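Local coordinates for xylose isomerase-like TIM barrel domain-containing protein (Parabacteroides distasonis, PDB 4KW2), which is of unknown function but adopts the xylose isomerase-like TIM-barrel fold and may, like relatives, act as a sugar isomerase or a similar enzyme, at residues E104-D107 with K108-F112; Q233-N236 with G237-I241; H83-I87 with R88-P92; N77-L80 with L81-E84. One frame throughout, in Å; residues are numbered along the deposited sequence.

Contact 1: residues E104-D107 with K108-F112; sequences EEWD and KFFAF
E104 and K108 run alongside each other, one turn apart on helix 103-116, the helix of the beta-alpha-beta unit between strands 91-98 and 120-123 of the TIM barrel. E104 is fully extended, with CG anti to its N (chi1 -177°), and K108 bends only at its last torsion. E104 OE2 therefore lies against K108 CE at 3.2 Å, while the salt bridge from E104 OE2 to K108 NZ is long, 3.8 Å. E105 gives its carbonyl to F109 N and sends its carboxylate back to G101 N, ahead of the helix. W106 carries the apolar part. Its CE3 corner meets F109 CD2 at 4.2 Å, close to the indole plane, and F110 CE1 at 4.1 Å. The W106 and F109 side chains run side by side, pointing the same way, whereas the F110 side chain crosses that of W106 at a slant. Round this group, Y100 packs edge-to-face on W106, V121 touches both F109 and F110, and F109 also touches W216 of the second subunit. The bond from F110 N to W106 O is 2.9 Å, nearly straight at 171°, and the same oxygen lies in the plane of the F110 ring, at its edge, 3.4 Å from F110 CD1. D107 closes the turn: its O accepts A111 N at 3.0 Å and touches A111 CB at 3.4 Å.

Contact 2: residues Q233-N236 with G237-I241; sequences QHFN and GLISI
The F235 ring lies flat against the backbone of G237, in the loop that leads from helix 222-232 into the last strand of the barrel. G237 N sits 3.5 Å above the ring plane, over its centre, and G237 CA makes a CH-pi contact with the same ring, 4.0 Å from the F235 centroid and 29° off the normal. With no side chain, G237 lets the phenyl come this near; F235 CZ is 3.5 Å from G237 C, and a beta carbon at this position would be tight against CZ. At the far corner F235 CE2 meets I239 CG1 at 3.6 Å, the two side chains crossing at a slant. The ring reaches forward over the chain that follows it because CG stands anti to its own N (chi1 177°), beside the carbonyl. Behind it, H234 has positive phi and ends helix 222-232 in a Schellman motif, which turns the chain toward the barrel. W22 and L230 touch both F235 and I239, and I199 adds to the pocket round the phenyl. Backbone bonds from G237 and I239 to K23, and from L238 to K200 and A202, seat strand 238-241 between strands 23-27 and 199-204, where the barrel closes.

Contact 3: residues H83-I87 with R88-P92; sequences HEFKI and RGIKP. With SO4 (sulfate ion), chain G.
R88 folds back over the last turn of helix 75-86 and grips E84 by one nitrogen. Its chain, extended from CG to NE, brings R88 NH1 to E84 OE1 at 2.8 Å, as a salt bridge, and to E84 O at 3.0 Å; both acceptors lie close to the guanidinium plane. OE1 is approached on its anti side and well out of the carboxylate plane, the carboxylate and guanidinium planes being 66° apart. R88 NE has a second acid, D41 on helix 36-46. With an alanine here, E84 and D41 would probably be left without their shared charged partner and the E84 carbonyl without its side-chain donor.

Two backbone bonds end the helix as a Schellman motif, I90 N to F85 O at 3.3 Å and G89 N to K86 O at 3.0 Å. The latter closes a type I turn, and G89, with positive phi, turns the chain out of the helix. R88 N is a further donor to F85 O, from the opposite face to I90 N.

The apolar contact centres on F85. P92 CB stands over the middle of its ring in a CH-pi contact, 3.6 Å from the F85 centroid and 6° off the normal; I90 CG2 meets F85 CD1 at 3.9 Å.

H83 ND1 gives a hydrogen bond, modelled shorter than usual, to O4 of a sulfate probably from the crystallisation liquor, with the K86 side chain beside it.

F85 also rests on L40 of helix 36-46 and on A51, and K91 pairs through its backbone with G49 and A51, starting strand 91-98 next to strand 50-53.

Contact 4: residues N77-L80 with L81-E84; sequences NCAL and LRHE. With SO4 (sulfate ion), chain G.
R82 packs back over C78 and A79 in a local contact between residues three and four apart along helix 75-86, on the outer layer of the TIM barrel. Its guanidinium turns one face to the backbone, with A79 CA 3.5 Å above the plane and offset toward the rim. R82 NH2 lies 3.6 Å from A79 CB, and R82 NH1 is 4.0 Å from C78 CB. A bend at chi3 (-57°) brings the guanidinium over A79; nearer the backbone, R82 CG, set by chi1 (-72°), passes C78 O at 3.4 Å. NH1 has a weak hydrogen bond to K115 O on the next helix; a serine here has no guanidinium, which would probably leave K115 O without this weak donor and the A79 backbone less covered. The helix backbone itself has the regular bonds, such as L81 N to N77 O at 2.8 Å and E84 N to L80 O at 2.9 Å. On another flank L80 lies alongside E84, both pointing the same way, with L80 CD1 4.0 Å from E84 OE2; the acid's main partner is R88. Helix 75-86 is wedged between two others: C78 packs on F112, K115 and I116 of helix 103-116, while L81 reaches I116 and also L36 and M37 of helix 36-46.

In the fold
From the N terminus, contact 4 comes first, within helix 75-86, and contact 3, overlapping it at H83 and E84, closes the short turn from that helix into strand 91-98. Contact 1 follows, within helix 103-116 beyond that strand; its F112 CE1 meets C78 SG of contact 4 at 3.9 Å, tying the two neighbouring helices together. Contact 2 comes last, about 26 Å from contact 1 between centres and across the chain's centre, and closes the turn from helix 222-232 into strand 238-241. Contacts 2 and 3 thus reach the same barrel sheet. All four are local; apart from the overlap they follow in series, and none nests or crosses.

Contact 1: residues E104-D107 with K108-F112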
# COMPACT_ATOMS: atom_id res chain seq x y z
N GLU A 104 24.76 12.03 -18.29
CA GLU A 104 25.92 11.73 -17.46
C GLU A 104 25.60 10.61 -16.47
O GLU A 104 26.37 9.66 -16.34
CB GLU A 104 26.37 12.98 -16.71
CG GLU A 104 27.62 12.79 -15.87
CD GLU A 104 28.00 14.01 -15.05
OE1 GLU A 104 27.14 14.91 -14.85
OE2 GLU A 104 29.16 14.08 -14.59
N GLU A 105 24.47 10.73 -15.79
CA GLU A 105 24.03 9.71 -14.84
C GLU A 105 23.85 8.34 -15.50
O GLU A 105 24.32 7.33 -14.99
CB GLU A 105 22.73 10.14 -14.14
CG GLU A 105 22.91 11.31 -13.18
CD GLU A 105 21.61 12.00 -12.83
OE1 GLU A 105 20.59 11.79 -13.52
OE2 GLU A 105 21.61 12.78 -11.84
N TRP A 106 23.16 8.32 -16.64
CA TRP A 106 22.95 7.06 -17.36
C TRP A 106 24.29 6.45 -17.70
O TRP A 106 24.52 5.27 -17.43
CB TRP A 106 22.12 7.27 -18.63
CG TRP A 106 20.67 7.49 -18.35
CD1 TRP A 106 19.94 8.60 -18.65
CD2 TRP A 106 19.77 6.57 -17.73
NE1 TRP A 106 18.64 8.43 -18.24
CE2 TRP A 106 18.51 7.19 -17.68
CE3 TRP A 106 19.91 5.28 -17.21
CZ2 TRP A 106 17.39 6.57 -17.13
CZ3 TRP A 106 18.79 4.66 -16.66
CH2 TRP A 106 17.55 5.31 -16.63
N ASP A 107 25.18 7.25 -18.27
CA ASP A 107 26.51 6.79 -18.67
C ASP A 107 27.25 6.15 -17.50
O ASP A 107 27.76 5.04 -17.61
CB ASP A 107 27.33 7.95 -19.24
CG ASP A 107 28.63 7.48 -19.86
OD1 ASP A 107 28.59 6.68 -20.82
OD2 ASP A 107 29.70 7.92 -19.38
N LYS A 108 27.30 6.86 -16.37
CA LYS A 108 27.97 6.36 -15.17
C LYS A 108 27.33 5.07 -14.63
O LYS A 108 28.03 4.18 -14.16
CB LYS A 108 27.98 7.43 -14.08
CG LYS A 108 28.88 8.62 -14.35
CD LYS A 108 28.62 9.72 -13.33
CE LYS A 108 29.40 10.99 -13.63
NZ LYS A 108 30.76 10.98 -13.03
N PHE A 109 26.01 5.00 -14.69
CA PHE A 109 25.25 3.84 -14.23
C PHE A 109 25.55 2.58 -15.06
O PHE A 109 25.82 1.51 -14.49
CB PHE A 109 23.75 4.17 -14.26
CG PHE A 109 22.85 3.00 -13.97
CD1 PHE A 109 22.75 2.48 -12.69
CD2 PHE A 109 22.05 2.46 -14.97
CE1 PHE A 109 21.90 1.42 -12.42
CE2 PHE A 109 21.19 1.41 -14.70
CZ PHE A 109 21.12 0.89 -13.42
N PHE A 110 25.54 2.71 -16.38
CA PHE A 110 25.87 1.61 -17.28
C PHE A 110 27.33 1.17 -17.16
O PHE A 110 27.63 -0.01 -17.23
CB PHE A 110 25.57 1.97 -18.74
CG PHE A 110 24.16 1.68 -19.16
CD1 PHE A 110 23.13 2.54 -18.81
CD2 PHE A 110 23.86 0.56 -19.91
CE1 PHE A 110 21.83 2.28 -19.19
CE2 PHE A 110 22.56 0.29 -20.31
CZ PHE A 110 21.54 1.15 -19.94
N ALA A 111 28.24 2.14 -17.00
CA ALA A 111 29.65 1.83 -16.80
C ALA A 111 29.84 1.03 -15.51
O ALA A 111 30.59 0.05 -15.49
CB ALA A 111 30.48 3.11 -16.74
N PHE A 112 29.16 1.45 -14.45
CA PHE A 112 29.23 0.77 -13.16
C PHE A 112 28.66 -0.65 -13.24
O PHE A 112 29.29 -1.60 -12.78
CB PHE A 112 28.47 1.57 -12.10
CG PHE A 112 28.42 0.89 -10.77
CD1 PHE A 112 29.55 0.81 -9.97
CD2 PHE A 112 27.24 0.31 -10.31
CE1 PHE A 112 29.51 0.18 -8.74
CE2 PHE A 112 27.19 -0.32 -9.08
CZ PHE A 112 28.33 -0.38 -8.29

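Contact 2: residues Q233-N236 with G237-I241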
# COMPACT_ATOMS: atom_id res chain seq x y z
N GLN A 233 4.81 -20.02 -21.61
CA GLN A 233 5.30 -18.87 -22.37
C GLN A 233 6.81 -18.91 -22.63
O GLN A 233 7.36 -17.99 -23.22
CB GLN A 233 4.92 -17.57 -21.66
CG GLN A 233 3.43 -17.27 -21.75
CD GLN A 233 3.03 -16.05 -20.95
OE1 GLN A 233 1.94 -16.02 -20.36
NE2 GLN A 233 3.89 -15.03 -20.93
N HIS A 234 7.46 -19.99 -22.19
CA HIS A 234 8.90 -20.16 -22.37
C HIS A 234 9.67 -18.95 -21.86
O HIS A 234 10.60 -18.46 -22.51
CB HIS A 234 9.23 -20.46 -23.83
CG HIS A 234 10.63 -20.96 -24.04
ND1 HIS A 234 11.65 -20.16 -24.50
CD2 HIS A 234 11.17 -22.19 -23.85
CE1 HIS A 234 12.76 -20.86 -24.58
NE2 HIS A 234 12.50 -22.10 -24.20
N PHE A 235 9.28 -18.45 -20.70
CA PHE A 235 9.99 -17.35 -20.07
C PHE A 235 11.36 -17.87 -19.67
O PHE A 235 11.46 -18.91 -19.03
CB PHE A 235 9.22 -16.84 -18.85
CG PHE A 235 9.94 -15.76 -18.10
CD1 PHE A 235 10.00 -14.47 -18.61
CD2 PHE A 235 10.55 -16.03 -16.89
CE1 PHE A 235 10.66 -13.47 -17.92
CE2 PHE A 235 11.21 -15.03 -16.19
CZ PHE A 235 11.26 -13.75 -16.71
N ASN A 236 12.40 -17.16 -20.08
CA ASN A 236 13.76 -17.53 -19.70
C ASN A 236 14.58 -16.35 -19.18
O ASN A 236 15.79 -16.35 -19.24
CB ASN A 236 14.48 -18.24 -20.86
CG ASN A 236 14.51 -17.41 -22.13
OD1 ASN A 236 14.21 -16.21 -22.13
ND2 ASN A 236 14.86 -18.05 -23.24
N GLY A 237 13.89 -15.34 -18.65
CA GLY A 237 14.54 -14.18 -18.07
C GLY A 237 14.72 -14.34 -16.58
O GLY A 237 14.86 -15.45 -16.08
N LEU A 238 14.70 -13.22 -15.88
CA LEU A 238 14.93 -13.19 -14.44
C LEU A 238 13.61 -12.93 -13.71
O LEU A 238 12.93 -11.95 -13.98
CB LEU A 238 15.94 -12.09 -14.11
CG LEU A 238 16.21 -11.76 -12.63
CD1 LEU A 238 16.89 -12.93 -11.93
CD2 LEU A 238 17.04 -10.49 -12.52
N ILE A 239 13.26 -13.83 -12.79
CA ILE A 239 12.18 -13.58 -11.84
C ILE A 239 12.82 -12.94 -10.63
O ILE A 239 13.57 -13.58 -9.88
CB ILE A 239 11.45 -14.87 -11.40
CG1 ILE A 239 10.94 -15.65 -12.61
CG2 ILE A 239 10.29 -14.53 -10.48
CD1 ILE A 239 10.33 -16.99 -12.24
N SER A 240 12.52 -11.66 -10.43
CA SER A 240 13.12 -10.89 -9.37
C SER A 240 12.08 -10.66 -8.28
O SER A 240 11.12 -9.90 -8.47
CB SER A 240 13.62 -9.57 -9.94
OG SER A 240 14.55 -8.98 -9.06
N ILE A 241 12.27 -11.31 -7.14
CA ILE A 241 11.26 -11.31 -6.09
C ILE A 241 11.52 -10.28 -4.99
O ILE A 241 12.67 -10.01 -4.61
CB ILE A 241 11.06 -12.72 -5.47
CG1 ILE A 241 12.21 -13.11 -4.55
CG2 ILE A 241 10.88 -13.77 -6.56
CD1 ILE A 241 11.76 -13.63 -3.21

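Contact 3: residues H83-I87 with R88-P92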
# COMPACT_ATOMS: atom_id res chain seq x y z
N HIS A 83 33.98 -9.62 -5.40
CA HIS A 83 34.45 -10.72 -4.57
C HIS A 83 33.41 -11.16 -3.54
O HIS A 83 33.22 -12.36 -3.32
CB HIS A 83 35.75 -10.31 -3.87
CG HIS A 83 36.23 -11.30 -2.85
ND1 HIS A 83 36.81 -12.50 -3.19
CD2 HIS A 83 36.20 -11.26 -1.50
CE1 HIS A 83 37.13 -13.16 -2.09
NE2 HIS A 83 36.77 -12.43 -1.05
N GLU A 84 32.76 -10.19 -2.91
CA GLU A 84 31.76 -10.45 -1.87
C GLU A 84 30.52 -11.18 -2.40
O GLU A 84 29.96 -12.04 -1.73
CB GLU A 84 31.36 -9.14 -1.18
CG GLU A 84 32.42 -8.56 -0.25
CD GLU A 84 32.82 -9.51 0.86
OE1 GLU A 84 31.93 -10.02 1.57
OE2 GLU A 84 34.04 -9.76 1.00
N PHE A 85 30.08 -10.82 -3.61
CA PHE A 85 29.05 -11.59 -4.29
C PHE A 85 29.53 -13.01 -4.59
O PHE A 85 28.85 -13.99 -4.29
CB PHE A 85 28.63 -10.90 -5.59
CG PHE A 85 27.55 -9.86 -5.41
CD1 PHE A 85 26.21 -10.22 -5.50
CD2 PHE A 85 27.87 -8.53 -5.18
CE1 PHE A 85 25.21 -9.27 -5.35
CE2 PHE A 85 26.87 -7.58 -5.03
CZ PHE A 85 25.55 -7.95 -5.12
N LYS A 86 30.72 -13.12 -5.17
CA LYS A 86 31.23 -14.40 -5.65
C LYS A 86 31.38 -15.44 -4.54
O LYS A 86 30.96 -16.58 -4.71
CB LYS A 86 32.58 -14.21 -6.36
CG LYS A 86 33.09 -15.44 -7.10
CD LYS A 86 34.60 -15.44 -7.21
CE LYS A 86 35.12 -16.71 -7.86
NZ LYS A 86 34.95 -16.72 -9.34
N ILE A 87 31.98 -15.05 -3.41
CA ILE A 87 32.17 -15.99 -2.30
C ILE A 87 30.87 -16.45 -1.65
O ILE A 87 30.88 -17.40 -0.87
CB ILE A 87 33.11 -15.44 -1.20
CG1 ILE A 87 32.49 -14.24 -0.47
CG2 ILE A 87 34.48 -15.11 -1.80
CD1 ILE A 87 33.31 -13.79 0.72
N ARG A 88 29.75 -15.78 -1.94
CA ARG A 88 28.44 -16.21 -1.45
C ARG A 88 27.64 -17.01 -2.48
O ARG A 88 26.54 -17.48 -2.17
CB ARG A 88 27.62 -15.00 -1.01
CG ARG A 88 28.18 -14.30 0.21
CD ARG A 88 27.32 -13.10 0.55
NE ARG A 88 27.62 -12.52 1.85
CZ ARG A 88 28.63 -11.70 2.10
NH1 ARG A 88 29.49 -11.35 1.15
NH2 ARG A 88 28.78 -11.22 3.33
N GLY A 89 28.18 -17.17 -3.68
CA GLY A 89 27.51 -17.90 -4.75
C GLY A 89 26.30 -17.17 -5.28
O GLY A 89 25.31 -17.80 -5.66
N ILE A 90 26.38 -15.84 -5.31
CA ILE A 90 25.30 -14.97 -5.79
C ILE A 90 25.85 -14.08 -6.90
O ILE A 90 26.87 -13.44 -6.71
CB ILE A 90 24.77 -14.05 -4.67
CG1 ILE A 90 24.28 -14.88 -3.48
CG2 ILE A 90 23.66 -13.16 -5.20
CD1 ILE A 90 23.98 -14.06 -2.24
N LYS A 91 25.17 -14.03 -8.04
CA LYS A 91 25.59 -13.18 -9.16
C LYS A 91 24.93 -11.81 -9.03
O LYS A 91 23.72 -11.73 -8.80
CB LYS A 91 25.19 -13.79 -10.50
CG LYS A 91 25.72 -15.19 -10.76
CD LYS A 91 27.15 -15.15 -11.27
CE LYS A 91 27.55 -16.48 -11.89
NZ LYS A 91 28.94 -16.41 -12.44
N PRO A 92 25.71 -10.72 -9.19
CA PRO A 92 25.12 -9.38 -9.17
C PRO A 92 24.52 -9.08 -10.54
O PRO A 92 24.98 -8.19 -11.24
CB PRO A 92 26.31 -8.48 -8.87
CG PRO A 92 27.45 -9.19 -9.54
CD PRO A 92 27.17 -10.66 -9.39
S SO4 G . 37.51 -13.54 -6.48
O1 SO4 G . 37.57 -14.64 -7.47
O2 SO4 G . 38.89 -13.08 -6.19
O3 SO4 G . 36.70 -12.41 -7.01
O4 SO4 G . 36.88 -14.02 -5.23

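Contact 4: residues N77-L80 with L81-E84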
# COMPACT_ATOMS: atom_id res chain seq x y z
N ASN A 77 36.93 -0.82 -4.41
CA ASN A 77 35.64 -1.18 -3.84
C ASN A 77 34.76 -1.97 -4.81
O ASN A 77 34.00 -2.84 -4.38
CB ASN A 77 34.90 0.06 -3.33
CG ASN A 77 35.40 0.52 -1.97
OD1 ASN A 77 35.96 -0.26 -1.20
ND2 ASN A 77 35.20 1.80 -1.67
N CYS A 78 34.85 -1.65 -6.10
CA CYS A 78 34.19 -2.45 -7.14
C CYS A 78 34.71 -3.88 -7.16
O CYS A 78 33.93 -4.83 -7.30
CB CYS A 78 34.37 -1.82 -8.52
SG CYS A 78 33.34 -0.37 -8.81
N ALA A 79 36.02 -4.05 -7.03
CA ALA A 79 36.62 -5.38 -7.02
C ALA A 79 36.22 -6.13 -5.76
O ALA A 79 35.96 -7.34 -5.80
CB ALA A 79 38.14 -5.29 -7.13
N LEU A 80 36.16 -5.42 -4.63
CA LEU A 80 35.73 -6.03 -3.38
C LEU A 80 34.26 -6.43 -3.45
O LEU A 80 33.88 -7.50 -2.97
CB LEU A 80 35.97 -5.07 -2.22
CG LEU A 80 35.72 -5.62 -0.81
CD1 LEU A 80 36.45 -6.93 -0.57
CD2 LEU A 80 36.15 -4.57 0.22
N LEU A 81 33.43 -5.60 -4.07
CA LEU A 81 32.01 -5.91 -4.21
C LEU A 81 31.82 -7.18 -5.05
O LEU A 81 31.04 -8.05 -4.69
CB LEU A 81 31.24 -4.73 -4.82
CG LEU A 81 29.72 -4.87 -4.93
CD1 LEU A 81 29.12 -5.17 -3.56
CD2 LEU A 81 29.11 -3.61 -5.52
N ARG A 82 32.56 -7.28 -6.16
CA ARG A 82 32.51 -8.49 -6.98
C ARG A 82 32.90 -9.73 -6.18
O ARG A 82 32.23 -10.76 -6.25
CB ARG A 82 33.42 -8.35 -8.22
CG ARG A 82 32.88 -7.39 -9.27
CD ARG A 82 33.56 -7.59 -10.62
NE ARG A 82 35.01 -7.43 -10.53
CZ ARG A 82 35.67 -6.27 -10.55
NH1 ARG A 82 35.03 -5.10 -10.67
NH2 ARG A 82 37.00 -6.27 -10.45
N HIS A 83 33.98 -9.62 -5.40
CA HIS A 83 34.45 -10.72 -4.57
C HIS A 83 33.41 -11.16 -3.54
O HIS A 83 33.22 -12.36 -3.32
CB HIS A 83 35.75 -10.31 -3.87
CG HIS A 83 36.23 -11.30 -2.85
ND1 HIS A 83 36.81 -12.50 -3.19
CD2 HIS A 83 36.20 -11.26 -1.50
CE1 HIS A 83 37.13 -13.16 -2.09
NE2 HIS A 83 36.77 -12.43 -1.05
N GLU A 84 32.76 -10.19 -2.91
CA GLU A 84 31.76 -10.45 -1.87
C GLU A 84 30.52 -11.18 -2.40
O GLU A 84 29.96 -12.04 -1.73
CB GLU A 84 31.36 -9.14 -1.18
CG GLU A 84 32.42 -8.56 -0.25
CD GLU A 84 32.82 -9.51 0.86
OE1 GLU A 84 31.93 -10.02 1.57
OE2 GLU A 84 34.04 -9.76 1.00
S SO4 G . 37.51 -13.54 -6.48
O1 SO4 G . 37.57 -14.64 -7.47
O2 SO4 G . 38.89 -13.08 -6.19
O3 SO4 G . 36.70 -12.41 -7.01
O4 SO4 G . 36.88 -14.02 -5.23